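Local coordinates for protein putative adenosine kinase (Schistosoma mansoni, PDB 3VAS) that probably phosphorylates adenosine to AMP, as an adenosine kinase of the ribokinase (pfkB) family, at residues L35-D40 against K74-I79; D43-K48 against A142-E147; T65-I70 against T138-V143; Q311-N316 against C352-S357. All coordinates share one frame; numbering follows the deposited sequence.

Contact 1: L35-D40 against K74-I79. With ADN (adenosine), chain C.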
loop_
_atom_site.group_PDB
_atom_site.type_symbol
_atom_site.label_atom_id
_atom_site.label_comp_id
_atom_site.label_asym_id
_atom_site.label_seq_id
_atom_site.Cartn_x
_atom_site.Cartn_y
_atom_site.Cartn_z
ATOM N N LEU A 35 -2.519 -8.758 10.170
ATOM C CA LEU A 35 -2.100 -8.333 11.494
ATOM C C LEU A 35 -0.583 -8.176 11.511
ATOM O O LEU A 35 0.147 -9.114 11.183
ATOM C CB LEU A 35 -2.540 -9.348 12.548
ATOM C CG LEU A 35 -2.207 -8.969 13.991
ATOM C CD1 LEU A 35 -3.139 -7.871 14.482
ATOM C CD2 LEU A 35 -2.270 -10.182 14.900
ATOM N N ASP A 36 -0.110 -6.989 11.873
ATOM C CA ASP A 36 1.322 -6.770 12.065
ATOM C C ASP A 36 1.760 -7.237 13.449
ATOM O O ASP A 36 1.137 -6.909 14.459
ATOM C CB ASP A 36 1.692 -5.296 11.871
ATOM C CG ASP A 36 1.633 -4.862 10.412
ATOM O OD1 ASP A 36 1.454 -5.737 9.533
ATOM O OD2 ASP A 36 1.780 -3.646 10.144
ATOM N N ILE A 37 2.833 -8.016 13.488
ATOM C CA ILE A 37 3.410 -8.437 14.753
ATOM C C ILE A 37 4.816 -7.853 14.865
ATOM O O ILE A 37 5.767 -8.380 14.296
ATOM C CB ILE A 37 3.437 -9.965 14.875
ATOM C CG1 ILE A 37 2.054 -10.539 14.555
ATOM C CG2 ILE A 37 3.909 -10.387 16.265
ATOM C CD1 ILE A 37 1.964 -12.045 14.720
ATOM N N ILE A 38 4.927 -6.752 15.603
ATOM C CA ILE A 38 6.153 -5.973 15.654
ATOM C C ILE A 38 7.019 -6.364 16.842
ATOM O O ILE A 38 6.591 -6.284 17.995
ATOM C CB ILE A 38 5.840 -4.468 15.714
ATOM C CG1 ILE A 38 4.850 -4.100 14.603
ATOM C CG2 ILE A 38 7.121 -3.646 15.613
ATOM C CD1 ILE A 38 4.343 -2.680 14.684
ATOM N N VAL A 39 8.246 -6.779 16.549
ATOM C CA VAL A 39 9.139 -7.312 17.569
ATOM C C VAL A 39 10.535 -6.714 17.439
ATOM O O VAL A 39 11.015 -6.486 16.329
ATOM C CB VAL A 39 9.217 -8.863 17.479
ATOM C CG1 VAL A 39 9.377 -9.321 16.034
ATOM C CG2 VAL A 39 10.338 -9.418 18.350
ATOM N N ASP A 40 11.164 -6.431 18.576
ATOM C CA ASP A 40 12.584 -6.112 18.601
ATOM C C ASP A 40 13.373 -7.395 18.355
ATOM O O ASP A 40 13.483 -8.251 19.237
ATOM C CB ASP A 40 12.979 -5.487 19.938
ATOM C CG ASP A 40 12.437 -4.078 20.106
ATOM O OD1 ASP A 40 12.225 -3.395 19.080
ATOM O OD2 ASP A 40 12.228 -3.654 21.263
ATOM N N LYS A 74 9.266 -10.951 24.418
ATOM C CA LYS A 74 8.403 -10.026 25.141
ATOM C C LYS A 74 8.232 -8.753 24.320
ATOM O O LYS A 74 8.815 -8.629 23.242
ATOM C CB LYS A 74 8.999 -9.695 26.510
ATOM C CG LYS A 74 9.109 -10.888 27.443
ATOM C CD LYS A 74 9.745 -10.501 28.769
ATOM C CE LYS A 74 9.743 -11.673 29.746
ATOM N NZ LYS A 74 10.394 -12.889 29.175
ATOM N N LYS A 75 7.427 -7.821 24.824
ATOM C CA LYS A 75 7.263 -6.507 24.203
ATOM C C LYS A 75 6.693 -6.557 22.782
ATOM O O LYS A 75 6.948 -5.658 21.975
ATOM C CB LYS A 75 8.595 -5.745 24.194
ATOM C CG LYS A 75 9.031 -5.191 25.539
ATOM C CD LYS A 75 8.369 -3.854 25.822
ATOM C CE LYS A 75 9.062 -3.129 26.966
ATOM N NZ LYS A 75 9.032 -3.917 28.230
ATOM N N LEU A 76 5.929 -7.598 22.472
ATOM C CA LEU A 76 5.309 -7.700 21.158
ATOM C C LEU A 76 4.227 -6.639 20.979
ATOM O O LEU A 76 3.412 -6.416 21.871
ATOM C CB LEU A 76 4.715 -9.094 20.940
ATOM C CG LEU A 76 5.686 -10.245 20.679
ATOM C CD1 LEU A 76 4.937 -11.567 20.606
ATOM C CD2 LEU A 76 6.463 -10.007 19.400
ATOM N N ASN A 77 4.226 -5.986 19.823
ATOM C CA ASN A 77 3.183 -5.026 19.489
ATOM C C ASN A 77 2.295 -5.568 18.373
ATOM O O ASN A 77 2.754 -5.796 17.259
ATOM C CB ASN A 77 3.794 -3.677 19.091
ATOM C CG ASN A 77 2.740 -2.617 18.789
ATOM O OD1 ASN A 77 1.568 -2.762 19.141
ATOM N ND2 ASN A 77 3.162 -1.537 18.139
ATOM N N TYR A 78 1.024 -5.781 18.690
ATOM C CA TYR A 78 0.057 -6.262 17.716
ATOM C C TYR A 78 -0.740 -5.079 17.205
ATOM O O TYR A 78 -1.298 -4.318 17.995
ATOM C CB TYR A 78 -0.897 -7.270 18.361
ATOM C CG TYR A 78 -0.225 -8.493 18.944
ATOM C CD1 TYR A 78 0.120 -9.567 18.138
ATOM C CD2 TYR A 78 0.046 -8.579 20.302
ATOM C CE1 TYR A 78 0.727 -10.697 18.668
ATOM C CE2 TYR A 78 0.656 -9.699 20.843
ATOM C CZ TYR A 78 0.992 -10.757 20.020
ATOM O OH TYR A 78 1.597 -11.874 20.547
ATOM N N ILE A 79 -0.795 -4.914 15.889
ATOM C CA ILE A 79 -1.507 -3.778 15.317
ATOM C C ILE A 79 -1.974 -4.097 13.901
ATOM O O ILE A 79 -1.267 -4.762 13.146
ATOM C CB ILE A 79 -0.639 -2.486 15.360
ATOM C CG1 ILE A 79 -1.431 -1.269 14.881
ATOM C CG2 ILE A 79 0.639 -2.652 14.555
ATOM C CD1 ILE A 79 -0.713 0.060 15.134
HETATM O "O5'" ADN C . 3.965 -0.802 4.326
HETATM C "C5'" ADN C . 4.016 -1.546 5.543
HETATM C "C4'" ADN C . 2.835 -2.478 5.665
HETATM O "O4'" ADN C . 2.879 -3.456 4.614
HETATM C "C3'" ADN C . 2.732 -3.278 6.969
HETATM O "O3'" ADN C . 1.668 -2.757 7.767
HETATM C "C2'" ADN C . 2.372 -4.709 6.510
HETATM O "O2'" ADN C . 1.263 -5.277 7.171
HETATM C "C1'" ADN C . 2.093 -4.537 5.016
HETATM N N9 ADN C . 2.413 -5.707 4.198
HETATM C C8 ADN C . 3.503 -6.448 4.265
HETATM N N7 ADN C . 3.364 -7.528 3.274
HETATM C C5 ADN C . 2.104 -7.370 2.622
HETATM C C6 ADN C . 1.473 -8.101 1.620
HETATM N N6 ADN C . 2.118 -9.259 1.062
HETATM N N1 ADN C . 0.217 -7.713 1.171
HETATM C C2 ADN C . -0.403 -6.610 1.701
HETATM N N3 ADN C . 0.220 -5.886 2.684
HETATM C C4 ADN C . 1.498 -6.294 3.142
HETATM O O HOH W 1 9.482 -7.050 20.962
#
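V39 and L76 make the closest apolar touch between the two segments, V39 CB lying 3.5 Å from L76 CD2. On the same face I37 CG2 meets both L76 and the Y78 ring; beta-branched I37 and V39 suit an extended backbone and present methyls to I70 of helix 65-70. I38 and I79 share the other face, I38 CD1 reaching I79 CG2 at 3.7 Å. The backbones run antiparallel, 35-40 lying between strands 77-81 and 138-145 of the small lid sheet that covers the nucleoside site in ribokinase-family enzymes. D36 pairs with I79 and I38 with N77, the hydrogen bond from I38 N to N77 O being nearly straight at 175°. CG of D36 is anti to the carbonyl carbon (chi1 -72°), which carries the carboxylate to adenosine: both ribose hydroxyls donate to it, O3' to OD2 at 2.5 Å, O2' to OD1 at a doubtfully short distance. Ahead of N77 the pairing stops: 74-76 is loop, its lysines are exposed, and a water bridges D40 N and K74 O.

Contact 2: D43-K48 against A142-E147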
loop_
_atom_site.group_PDB
_atom_site.type_symbol
_atom_site.label_atom_id
_atom_site.label_comp_id
_atom_site.label_asym_id
_atom_site.label_seq_id
_atom_site.Cartn_x
_atom_site.Cartn_y
_atom_site.Cartn_z
ATOM N N ASP A 43 19.962 -9.963 16.239
ATOM C CA ASP A 43 20.713 -9.878 14.991
ATOM C C ASP A 43 20.795 -11.203 14.236
ATOM O O ASP A 43 20.895 -11.209 13.008
ATOM C CB ASP A 43 22.116 -9.326 15.252
ATOM C CG ASP A 43 22.090 -8.012 16.013
ATOM O OD1 ASP A 43 21.766 -6.974 15.398
ATOM O OD2 ASP A 43 22.395 -8.018 17.226
ATOM N N PHE A 44 20.749 -12.320 14.959
ATOM C CA PHE A 44 20.851 -13.628 14.307
ATOM C C PHE A 44 19.665 -13.904 13.389
ATOM O O PHE A 44 19.800 -14.613 12.394
ATOM C CB PHE A 44 21.048 -14.770 15.322
ATOM C CG PHE A 44 19.816 -15.112 16.136
ATOM C CD1 PHE A 44 18.812 -15.915 15.610
ATOM C CD2 PHE A 44 19.690 -14.668 17.446
ATOM C CE1 PHE A 44 17.690 -16.238 16.362
ATOM C CE2 PHE A 44 18.572 -14.992 18.204
ATOM C CZ PHE A 44 17.571 -15.776 17.660
ATOM N N MET A 45 18.514 -13.330 13.734
ATOM C CA MET A 45 17.266 -13.566 13.009
ATOM C C MET A 45 17.375 -13.233 11.526
ATOM O O MET A 45 16.811 -13.934 10.684
ATOM C CB MET A 45 16.123 -12.760 13.633
ATOM C CG MET A 45 15.762 -13.175 15.047
ATOM S SD MET A 45 14.800 -14.694 15.090
ATOM C CE MET A 45 13.343 -14.186 14.194
ATOM N N TYR A 46 18.102 -12.166 11.212
ATOM C CA TYR A 46 18.233 -11.712 9.828
ATOM C C TYR A 46 19.107 -12.654 9.010
ATOM O O TYR A 46 18.853 -12.869 7.826
ATOM C CB TYR A 46 18.751 -10.268 9.777
ATOM C CG TYR A 46 17.860 -9.322 10.544
ATOM C CD1 TYR A 46 16.778 -8.702 9.929
ATOM C CD2 TYR A 46 18.073 -9.080 11.898
ATOM C CE1 TYR A 46 15.943 -7.850 10.637
ATOM C CE2 TYR A 46 17.245 -8.230 12.612
ATOM C CZ TYR A 46 16.184 -7.619 11.976
ATOM O OH TYR A 46 15.359 -6.779 12.685
ATOM N N ARG A 47 20.128 -13.225 9.646
ATOM C CA ARG A 47 20.975 -14.220 8.990
ATOM C C ARG A 47 20.236 -15.552 8.882
ATOM O O ARG A 47 20.204 -16.179 7.821
ATOM C CB ARG A 47 22.294 -14.407 9.751
ATOM C CG ARG A 47 22.995 -13.105 10.136
ATOM C CD ARG A 47 24.426 -13.347 10.619
ATOM N NE ARG A 47 24.504 -14.358 11.675
ATOM C CZ ARG A 47 24.510 -14.092 12.979
ATOM N NH1 ARG A 47 24.442 -12.836 13.409
ATOM N NH2 ARG A 47 24.584 -15.086 13.857
ATOM N N LYS A 48 19.637 -15.968 9.994
ATOM C CA LYS A 48 18.885 -17.215 10.073
ATOM C C LYS A 48 17.818 -17.336 8.982
ATOM O O LYS A 48 17.671 -18.392 8.364
ATOM C CB LYS A 48 18.249 -17.346 11.458
ATOM C CG LYS A 48 17.411 -18.598 11.671
ATOM C CD LYS A 48 17.024 -18.726 13.139
ATOM C CE LYS A 48 16.150 -19.936 13.392
ATOM N NZ LYS A 48 15.871 -20.096 14.843
ATOM N N ALA A 142 5.288 -10.697 10.196
ATOM C CA ALA A 142 6.309 -10.572 11.216
ATOM C C ALA A 142 7.132 -9.352 10.850
ATOM O O ALA A 142 7.790 -9.336 9.810
ATOM C CB ALA A 142 7.180 -11.813 11.273
ATOM N N VAL A 143 7.066 -8.316 11.685
ATOM C CA VAL A 143 7.837 -7.102 11.439
ATOM C C VAL A 143 9.021 -7.061 12.396
ATOM O O VAL A 143 8.864 -6.791 13.587
ATOM C CB VAL A 143 6.977 -5.835 11.585
ATOM C CG1 VAL A 143 7.770 -4.595 11.178
ATOM C CG2 VAL A 143 5.713 -5.960 10.744
ATOM N N LEU A 144 10.204 -7.347 11.869
ATOM C CA LEU A 144 11.399 -7.482 12.691
ATOM C C LEU A 144 12.159 -6.163 12.789
ATOM O O LEU A 144 12.723 -5.686 11.806
ATOM C CB LEU A 144 12.302 -8.580 12.132
ATOM C CG LEU A 144 12.058 -10.001 12.648
ATOM C CD1 LEU A 144 10.613 -10.444 12.463
ATOM C CD2 LEU A 144 13.010 -10.975 11.974
ATOM N N VAL A 145 12.166 -5.571 13.977
ATOM C CA VAL A 145 12.794 -4.269 14.157
ATOM C C VAL A 145 14.114 -4.361 14.920
ATOM O O VAL A 145 14.203 -5.026 15.956
ATOM C CB VAL A 145 11.843 -3.276 14.868
ATOM C CG1 VAL A 145 12.555 -1.959 15.152
ATOM C CG2 VAL A 145 10.592 -3.042 14.025
ATOM N N SER A 146 15.140 -3.705 14.393
ATOM C CA SER A 146 16.391 -3.543 15.120
ATOM C C SER A 146 17.065 -2.245 14.699
ATOM O O SER A 146 16.649 -1.600 13.736
ATOM C CB SER A 146 17.321 -4.738 14.891
ATOM O OG SER A 146 17.672 -4.861 13.526
ATOM N N GLU A 147 18.102 -1.857 15.430
ATOM C CA GLU A 147 18.843 -0.648 15.105
ATOM C C GLU A 147 19.556 -0.813 13.766
ATOM O O GLU A 147 19.736 0.152 13.024
ATOM C CB GLU A 147 19.840 -0.321 16.216
ATOM C CG GLU A 147 20.570 0.995 16.026
ATOM C CD GLU A 147 21.471 1.326 17.196
ATOM O OE1 GLU A 147 20.951 1.455 18.326
ATOM O OE2 GLU A 147 22.697 1.449 16.991
HETATM O O HOH W 2 20.113 -6.529 13.435
#
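L144 is the first residue of 142-147 to meet the segment 43-48, its CD2 resting 3.9 Å from M45 CE. The two side chains cross at about a right angle, and the flexible methionine bends at chi2 and chi3 so that its terminal methyl CE and its CB both touch L144 CD2. L144 CB lies 4.0 Å from Y46 CZ, while L144 O sits at the edge of that ring, in its plane, and accepts a weak hydrogen bond of 3.0 Å from Y46 OH. Tyrosine fits here because its ring packs on apolar carbon and its hydroxyl still reaches the backbone. V145 turns its side chain away. At S146, chi1 of 62° places OG between the backbone N and carbonyl carbon; OG, 3.1 Å from Y46 OH, is hydrogen-bonded to L149 O. A water donates to S146 OG and, at 2.6 Å, to D43 OD1, joining the two segments. Short helix 44-48 is thus packed on the outer side of the lid sheet, as in the ribokinase family.

Contact 3: T65-I70 against T138-V143. With ADN (adenosine), chain C.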
loop_
_atom_site.group_PDB
_atom_site.type_symbol
_atom_site.label_atom_id
_atom_site.label_comp_id
_atom_site.label_asym_id
_atom_site.label_seq_id
_atom_site.Cartn_x
_atom_site.Cartn_y
_atom_site.Cartn_z
ATOM N N THR A 65 9.009 -21.053 10.932
ATOM C CA THR A 65 9.322 -21.093 12.363
ATOM C C THR A 65 9.388 -19.707 12.995
ATOM O O THR A 65 9.325 -19.583 14.218
ATOM C CB THR A 65 10.644 -21.832 12.648
ATOM O OG1 THR A 65 11.688 -21.267 11.846
ATOM C CG2 THR A 65 10.507 -23.326 12.338
ATOM N N ILE A 66 9.504 -18.671 12.163
ATOM C CA ILE A 66 9.668 -17.303 12.657
ATOM C C ILE A 66 8.493 -16.858 13.532
ATOM O O ILE A 66 8.680 -16.134 14.512
ATOM C CB ILE A 66 9.923 -16.281 11.507
ATOM C CG1 ILE A 66 10.587 -15.021 12.050
ATOM C CG2 ILE A 66 8.634 -15.929 10.760
ATOM C CD1 ILE A 66 10.863 -13.975 10.989
ATOM N N TYR A 67 7.292 -17.319 13.203
ATOM C CA TYR A 67 6.098 -16.895 13.932
ATOM C C TYR A 67 6.045 -17.468 15.347
ATOM O O TYR A 67 5.696 -16.763 16.292
ATOM C CB TYR A 67 4.832 -17.215 13.131
ATOM C CG TYR A 67 4.869 -16.584 11.759
ATOM C CD1 TYR A 67 4.687 -15.213 11.599
ATOM C CD2 TYR A 67 5.116 -17.347 10.631
ATOM C CE1 TYR A 67 4.738 -14.625 10.348
ATOM C CE2 TYR A 67 5.172 -16.768 9.375
ATOM C CZ TYR A 67 4.984 -15.412 9.239
ATOM O OH TYR A 67 5.040 -14.845 7.988
ATOM N N ASP A 68 6.405 -18.737 15.495
ATOM C CA ASP A 68 6.522 -19.333 16.821
ATOM C C ASP A 68 7.698 -18.713 17.560
ATOM O O ASP A 68 7.646 -18.509 18.773
ATOM C CB ASP A 68 6.714 -20.847 16.726
ATOM C CG ASP A 68 5.444 -21.577 16.329
ATOM O OD1 ASP A 68 4.347 -21.116 16.711
ATOM O OD2 ASP A 68 5.546 -22.614 15.637
ATOM N N GLU A 69 8.755 -18.403 16.815
ATOM C CA GLU A 69 9.982 -17.885 17.405
ATOM C C GLU A 69 9.813 -16.493 18.020
ATOM O O GLU A 69 10.203 -16.270 19.167
ATOM C CB GLU A 69 11.123 -17.886 16.385
ATOM C CG GLU A 69 12.478 -17.569 16.996
ATOM C CD GLU A 69 13.641 -17.970 16.104
ATOM O OE1 GLU A 69 13.429 -18.166 14.888
ATOM O OE2 GLU A 69 14.771 -18.092 16.624
ATOM N N ILE A 70 9.235 -15.560 17.270
ATOM C CA ILE A 70 9.052 -14.203 17.788
ATOM C C ILE A 70 7.986 -14.155 18.879
ATOM O O ILE A 70 7.913 -13.198 19.645
ATOM C CB ILE A 70 8.686 -13.196 16.683
ATOM C CG1 ILE A 70 7.301 -13.508 16.115
ATOM C CG2 ILE A 70 9.745 -13.183 15.594
ATOM C CD1 ILE A 70 6.864 -12.545 15.040
ATOM N N THR A 138 -6.567 -15.462 9.707
ATOM C CA THR A 138 -6.231 -14.140 9.205
ATOM C C THR A 138 -4.720 -14.033 9.003
ATOM O O THR A 138 -3.944 -14.481 9.846
ATOM C CB THR A 138 -6.703 -13.044 10.184
ATOM O OG1 THR A 138 -8.134 -13.070 10.276
ATOM C CG2 THR A 138 -6.252 -11.666 9.715
ATOM N N GLY A 139 -4.310 -13.462 7.875
ATOM C CA GLY A 139 -2.900 -13.307 7.573
ATOM C C GLY A 139 -2.163 -12.457 8.595
ATOM O O GLY A 139 -2.775 -11.695 9.347
ATOM N N LYS A 140 -0.843 -12.586 8.619
ATOM C CA LYS A 140 -0.023 -11.882 9.590
ATOM C C LYS A 140 1.328 -11.506 8.989
ATOM O O LYS A 140 1.823 -12.176 8.075
ATOM C CB LYS A 140 0.186 -12.756 10.826
ATOM C CG LYS A 140 0.674 -14.158 10.491
ATOM C CD LYS A 140 0.779 -15.036 11.729
ATOM C CE LYS A 140 1.059 -16.482 11.351
ATOM N NZ LYS A 140 1.116 -17.370 12.549
ATOM N N VAL A 141 1.919 -10.436 9.512
ATOM C CA VAL A 141 3.242 -9.999 9.086
ATOM C C VAL A 141 4.181 -9.973 10.284
ATOM O O VAL A 141 3.902 -9.323 11.288
ATOM C CB VAL A 141 3.208 -8.589 8.457
ATOM C CG1 VAL A 141 4.593 -8.207 7.936
ATOM C CG2 VAL A 141 2.177 -8.521 7.335
ATOM N N ALA A 142 5.288 -10.697 10.196
ATOM C CA ALA A 142 6.309 -10.572 11.216
ATOM C C ALA A 142 7.132 -9.352 10.850
ATOM O O ALA A 142 7.790 -9.336 9.810
ATOM C CB ALA A 142 7.180 -11.813 11.273
ATOM N N VAL A 143 7.066 -8.316 11.685
ATOM C CA VAL A 143 7.837 -7.102 11.439
ATOM C C VAL A 143 9.021 -7.061 12.396
ATOM O O VAL A 143 8.864 -6.791 13.587
ATOM C CB VAL A 143 6.977 -5.835 11.585
ATOM C CG1 VAL A 143 7.770 -4.595 11.178
ATOM C CG2 VAL A 143 5.713 -5.960 10.744
HETATM O "O5'" ADN C . 3.965 -0.802 4.326
HETATM C "C5'" ADN C . 4.016 -1.546 5.543
HETATM C "C4'" ADN C . 2.835 -2.478 5.665
HETATM O "O4'" ADN C . 2.879 -3.456 4.614
HETATM C "C3'" ADN C . 2.732 -3.278 6.969
HETATM O "O3'" ADN C . 1.668 -2.757 7.767
HETATM C "C2'" ADN C . 2.372 -4.709 6.510
HETATM O "O2'" ADN C . 1.263 -5.277 7.171
HETATM C "C1'" ADN C . 2.093 -4.537 5.016
HETATM N N9 ADN C . 2.413 -5.707 4.198
HETATM C C8 ADN C . 3.503 -6.448 4.265
HETATM N N7 ADN C . 3.364 -7.528 3.274
HETATM C C5 ADN C . 2.104 -7.370 2.622
HETATM C C6 ADN C . 1.473 -8.101 1.620
HETATM N N6 ADN C . 2.118 -9.259 1.062
HETATM N N1 ADN C . 0.217 -7.713 1.171
HETATM C C2 ADN C . -0.403 -6.610 1.701
HETATM N N3 ADN C . 0.220 -5.886 2.684
HETATM C C4 ADN C . 1.498 -6.294 3.142
#
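K140 lays the aliphatic part of its side chain over the ring of Y67, so that a lysine, extended beyond CG, packs mainly through carbon. Its CE lies 4.0 Å from the ring centroid and 19° off the ring normal, a CH-pi contact over the face. K140 CG stands between the backbone N and the carbonyl carbon (chi1 51°), and from there the straight chain runs obliquely across the tyrosine, carrying NZ past the ring to within 3.8 Å of Y67 CB. The opposite face of the ring is covered from within the helix by I66 CG2, which lies over its centre, so the ring is held between a lysine and an isoleucine. Lysine suits this partly exposed position, since its methylenes can cover the aromatic while the ammonium travels on. Helix 65-70 here packs on strand 138-145 of the lid sheet at 66°, the axes 9.5 Å apart. The small side chain of A142 suits the point where helix and strand backbones come nearest: CB meets Y67 CE1 at 3.8 Å and I70 CD1 at 3.9 Å, with I66 CD1 a little farther off. The polar end of Y67 makes a weak hydrogen bond to V153 O on strand 150-157. V141, on the other face of the sheet, looks to adenosine, its CG2 3.4 Å from the ligand's O2'.

Contact 4: Q311-N316 against C352-S357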
loop_
_atom_site.group_PDB
_atom_site.type_symbol
_atom_site.label_atom_id
_atom_site.label_comp_id
_atom_site.label_asym_id
_atom_site.label_seq_id
_atom_site.Cartn_x
_atom_site.Cartn_y
_atom_site.Cartn_z
ATOM N N GLN A 311 14.629 11.559 15.970
ATOM C CA GLN A 311 13.236 11.851 15.643
ATOM C C GLN A 311 12.506 10.609 15.139
ATOM O O GLN A 311 11.313 10.432 15.387
ATOM C CB GLN A 311 13.146 12.959 14.590
ATOM C CG GLN A 311 13.601 14.327 15.074
ATOM C CD GLN A 311 13.333 15.421 14.055
ATOM O OE1 GLN A 311 14.174 15.714 13.205
ATOM N NE2 GLN A 311 12.155 16.031 14.136
ATOM N N ILE A 312 13.234 9.755 14.429
ATOM C CA ILE A 312 12.650 8.576 13.800
ATOM C C ILE A 312 12.259 7.502 14.814
ATOM O O ILE A 312 13.110 6.959 15.520
ATOM C CB ILE A 312 13.608 7.974 12.755
ATOM C CG1 ILE A 312 13.837 8.967 11.613
ATOM C CG2 ILE A 312 13.059 6.663 12.222
ATOM C CD1 ILE A 312 14.877 8.515 10.610
ATOM N N ILE A 313 10.963 7.206 14.881
ATOM C CA ILE A 313 10.455 6.153 15.756
ATOM C C ILE A 313 10.298 4.836 14.999
ATOM O O ILE A 313 10.872 3.821 15.387
ATOM C CB ILE A 313 9.103 6.541 16.386
ATOM C CG1 ILE A 313 9.273 7.746 17.316
ATOM C CG2 ILE A 313 8.503 5.357 17.140
ATOM C CD1 ILE A 313 10.186 7.489 18.499
ATOM N N ASP A 314 9.519 4.863 13.921
ATOM C CA ASP A 314 9.284 3.677 13.098
ATOM C C ASP A 314 8.787 4.072 11.707
ATOM O O ASP A 314 7.666 4.563 11.554
ATOM C CB ASP A 314 8.283 2.736 13.779
ATOM C CG ASP A 314 8.137 1.406 13.051
ATOM O OD1 ASP A 314 9.027 1.064 12.244
ATOM O OD2 ASP A 314 7.135 0.696 13.293
ATOM N N THR A 315 9.626 3.848 10.698
ATOM C CA THR A 315 9.321 4.253 9.326
ATOM C C THR A 315 8.430 3.255 8.588
ATOM O O THR A 315 8.027 3.500 7.451
ATOM C CB THR A 315 10.604 4.470 8.495
ATOM O OG1 THR A 315 11.337 3.240 8.410
ATOM C CG2 THR A 315 11.477 5.544 9.129
ATOM N N ASN A 316 8.139 2.129 9.233
ATOM C CA ASN A 316 7.257 1.124 8.653
ATOM C C ASN A 316 5.876 1.707 8.368
ATOM O O ASN A 316 5.207 2.213 9.270
ATOM C CB ASN A 316 7.155 -0.090 9.582
ATOM C CG ASN A 316 6.310 -1.213 8.997
ATOM O OD1 ASN A 316 6.705 -1.863 8.025
ATOM N ND2 ASN A 316 5.150 -1.462 9.603
ATOM N N CYS A 352 6.826 9.087 13.097
ATOM C CA CYS A 352 7.000 9.413 14.506
ATOM C C CYS A 352 6.107 8.570 15.422
ATOM O O CYS A 352 5.975 8.861 16.612
ATOM C CB CYS A 352 6.767 10.907 14.734
ATOM S SG CYS A 352 8.044 11.964 13.998
ATOM N N ARG A 353 5.509 7.521 14.866
ATOM C CA ARG A 353 4.638 6.629 15.633
ATOM C C ARG A 353 4.952 5.148 15.371
ATOM O O ARG A 353 5.455 4.785 14.305
ATOM C CB ARG A 353 3.167 6.929 15.328
ATOM C CG ARG A 353 2.751 8.354 15.657
ATOM C CD ARG A 353 1.330 8.651 15.206
ATOM N NE ARG A 353 0.331 7.845 15.908
ATOM C CZ ARG A 353 -0.246 8.202 17.051
ATOM N NH1 ARG A 353 0.077 9.356 17.627
ATOM N NH2 ARG A 353 -1.149 7.407 17.620
ATOM N N SER A 354 4.646 4.297 16.348
ATOM C CA SER A 354 4.958 2.872 16.262
ATOM C C SER A 354 3.898 2.101 15.475
ATOM O O SER A 354 2.727 2.062 15.861
ATOM C CB SER A 354 5.106 2.273 17.664
ATOM O OG SER A 354 6.008 3.031 18.455
ATOM N N GLY A 355 4.317 1.479 14.377
ATOM C CA GLY A 355 3.391 0.791 13.489
ATOM C C GLY A 355 2.479 1.778 12.785
ATOM O O GLY A 355 2.651 2.990 12.911
ATOM N N PHE A 356 1.500 1.278 12.039
ATOM C CA PHE A 356 0.555 2.186 11.402
ATOM C C PHE A 356 -0.531 2.587 12.396
ATOM O O PHE A 356 -1.667 2.111 12.336
ATOM C CB PHE A 356 -0.048 1.583 10.135
ATOM C CG PHE A 356 -0.526 2.616 9.156
ATOM C CD1 PHE A 356 0.340 3.138 8.205
ATOM C CD2 PHE A 356 -1.836 3.080 9.196
ATOM C CE1 PHE A 356 -0.091 4.101 7.304
ATOM C CE2 PHE A 356 -2.275 4.039 8.300
ATOM C CZ PHE A 356 -1.400 4.553 7.352
ATOM N N SER A 357 -0.161 3.467 13.318
ATOM C CA SER A 357 -1.054 3.889 14.389
ATOM C C SER A 357 -1.626 5.273 14.098
ATOM O O SER A 357 -0.877 6.237 13.965
ATOM C CB SER A 357 -0.293 3.907 15.717
ATOM O OG SER A 357 -1.104 4.395 16.771
HETATM O O HOH W 3 5.264 3.381 11.892
#
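Beside the adenosine pocket of this ribokinase-family fold, two loops meet: 311-316 leads into helix 318-330, and the other, 352-357, comes after helix 336-351. D314 joins them. Its CG is anti to the backbone N (chi1 -173°), which directs OD2 across to G355 N; the hydrogen bond is 3.1 Å long, enters on the anti side of the carboxylate and lies 18° out of its plane. OD1 accepts a weak bond from N316 N, so one aspartate ties the other loop to its own, while N316 itself touches the ligand. Glycine suits position 355 because phi there is positive. A water lies within hydrogen-bonding distance of D314 O and R353 O and probably links them. I313 lies over the C352-S354 backbone, CG1 3.6 Å from C352 O and CG2 3.7 Å from S354 OG, ordinary packing. R353 braces its own loop instead, gripping S357 side-on: NE donates to S357 O at 2.8 Å, from above the carbonyl plane, and NH2 to S357 OG at 3.1 Å.

How the contacts relate
Strands 27-40 and 138-145 are neighbours in the lid sheet, so contacts 1, 2 and 3 are joined into one lid layer, helices 44-48 and 65-70 on one face, adenosine on the other: V141 N hydrogen-bonds to L35 O and V145 N to V39 O. Contacts 2 and 3 are buried, share A142 and V143, and place two helices on one strand; between those helices K48 and E69 add a salt bridge. Their chemistry is mainly side-chain packing, whereas contact 1, partly buried, rests on backbone pairing. Contact 4, also partly buried, joins irregular loops through a carboxylate, and meets contact 1 where I79 CD1 packs on F356 O. D36, V141 and N316 bring contacts 1, 3 and 4 to adenosine; contact 2 lies farther off.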